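Local coordinates for ABC-type phosphate transport system, periplasmic component (Lactobacillus brevis, PDB 4ECF), which probably serves as the phosphate-binding receptor of a PstSACB-type ABC transporter, delivering phosphate for import across the cytoplasmic membrane, at residues S161-T166 and K180-L185. Sequence-based numbering, arbitrary orientation. Where two conformers were deposited one is given.
Sequences SIVATT and KTVQAL. With EDO (1,2-ethanediol), chain K.
Val163 meets Val182 methyl to methyl, CG1 of Val163 lying 3.9 Å from CG1 of Val182, and the two side chains cross at about a right angle. The torsions explain this pairing of branches: in Val163, CG1 is anti to the backbone N (chi1 166°), whereas in Val182 the matching methyl is turned beside its own N, anti to the carbonyl carbon (chi1 -61°). Both valines are buried, and Val163 also packs on Ile86 of strand 73-87 and Ser171 of strand 169-174. These neighbours place the contact in the type 2 periplasmic binding protein architecture expected of a PstS relative: the C-terminal turn of helix 156-165 packs on the mixed sheet, and the chain, after running through strand 169-174, returns alongside the helix end at 181-182 before entering strand 183-187, which pairs antiparallel with 73-87.

One residue on, the nearest pair of CA atoms across the contact is that of Ala164 and Val182, 5.3 Å apart. The small CB of Ala164 packs against the Thr181 carbonyl and side chain, 3.5 Å from Thr181 O, and also touches Val182 CG1. The Thr181 hydroxyl itself is hydrogen-bonded to Asn179. Polar linkage between the segments runs through one water, which donates to Ala164 O (3.0 Å) and to Thr181 O (2.9 Å). Ala164 O weakly accepts a second bond, from O2 of an ethanediol probably taken up from the crystallisation liquor and also held by Asn88.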
# COMPACT_ATOMS: atom_id res chain seq x y z
N SER A 161 5.42 8.53 -10.93
CA SER A 161 6.12 9.26 -11.99
C SER A 161 5.24 9.62 -13.18
O SER A 161 5.37 10.72 -13.74
CB SER A 161 7.37 8.51 -12.48
OG SER A 161 7.07 7.18 -12.79
N ILE A 162 4.33 8.72 -13.55
CA ILE A 162 3.43 8.97 -14.66
C ILE A 162 2.41 10.06 -14.28
O ILE A 162 2.09 10.94 -15.08
CB ILE A 162 2.71 7.68 -15.11
CG1 ILE A 162 3.70 6.71 -15.77
CG2 ILE A 162 1.55 8.00 -16.06
CD1 ILE A 162 4.19 7.16 -17.13
N VAL A 163 1.91 10.01 -13.04
CA VAL A 163 0.98 11.06 -12.60
C VAL A 163 1.66 12.42 -12.63
O VAL A 163 1.09 13.40 -13.08
CB VAL A 163 0.35 10.74 -11.20
CG1 VAL A 163 -0.33 11.98 -10.57
CG2 VAL A 163 -0.64 9.59 -11.35
N ALA A 164 2.92 12.47 -12.17
CA ALA A 164 3.67 13.72 -12.11
C ALA A 164 3.79 14.41 -13.45
O ALA A 164 3.67 15.63 -13.53
CB ALA A 164 5.06 13.48 -11.50
N THR A 165 4.02 13.63 -14.51
CA THR A 165 4.29 14.18 -15.83
C THR A 165 3.14 14.17 -16.80
O THR A 165 3.29 14.67 -17.92
CB THR A 165 5.46 13.39 -16.46
OG1 THR A 165 5.08 12.02 -16.66
CG2 THR A 165 6.67 13.45 -15.54
N THR A 166 1.98 13.64 -16.40
CA THR A 166 0.86 13.49 -17.32
C THR A 166 -0.28 14.45 -17.02
O THR A 166 -0.97 14.30 -15.98
CB THR A 166 0.30 12.06 -17.30
OG1 THR A 166 1.34 11.13 -17.61
CG2 THR A 166 -0.86 11.91 -18.31
N LYS A 180 6.72 16.06 -3.63
CA LYS A 180 6.46 17.35 -4.26
C LYS A 180 6.10 17.28 -5.74
O LYS A 180 5.61 18.27 -6.30
CB LYS A 180 7.68 18.28 -4.12
CG LYS A 180 7.94 18.78 -2.71
CD LYS A 180 9.09 19.79 -2.67
CE LYS A 180 10.45 19.14 -2.89
NZ LYS A 180 10.81 18.20 -1.79
N THR A 181 6.34 16.15 -6.39
CA THR A 181 6.02 16.02 -7.82
C THR A 181 4.53 15.77 -8.09
O THR A 181 4.08 15.92 -9.22
CB THR A 181 6.84 14.90 -8.49
OG1 THR A 181 6.46 13.64 -7.94
CG2 THR A 181 8.37 15.11 -8.28
N VAL A 182 3.79 15.38 -7.05
CA VAL A 182 2.34 15.11 -7.17
C VAL A 182 1.55 15.75 -6.02
O VAL A 182 2.14 16.22 -5.04
CB VAL A 182 2.06 13.59 -7.22
CG1 VAL A 182 2.74 12.95 -8.44
CG2 VAL A 182 2.53 12.90 -5.94
N GLN A 183 0.22 15.76 -6.16
CA GLN A 183 -0.67 16.35 -5.18
C GLN A 183 -1.59 15.28 -4.62
O GLN A 183 -2.36 14.69 -5.37
CB GLN A 183 -1.48 17.50 -5.82
CG GLN A 183 -2.69 17.99 -5.02
CD GLN A 183 -2.28 18.90 -3.88
OE1 GLN A 183 -1.81 20.00 -4.12
NE2 GLN A 183 -2.48 18.45 -2.62
N ALA A 184 -1.50 15.00 -3.32
CA ALA A 184 -2.47 14.12 -2.62
C ALA A 184 -3.78 14.86 -2.47
O ALA A 184 -3.81 16.03 -2.11
CB ALA A 184 -1.98 13.70 -1.22
N LEU A 185 -4.87 14.16 -2.73
CA LEU A 185 -6.18 14.71 -2.48
C LEU A 185 -6.72 14.40 -1.10
O LEU A 185 -6.63 13.25 -0.62
CB LEU A 185 -7.19 14.16 -3.51
CG LEU A 185 -6.95 14.48 -4.97
CD1 LEU A 185 -8.03 13.87 -5.86
CD2 LEU A 185 -6.81 15.97 -5.26
C1 EDO K . 1.98 18.74 -17.13
O1 EDO K . 0.83 19.09 -16.35
C2 EDO K . 3.25 18.91 -16.31
O2 EDO K . 3.13 18.20 -15.08
O HOH W 1 2.41 17.04 -11.24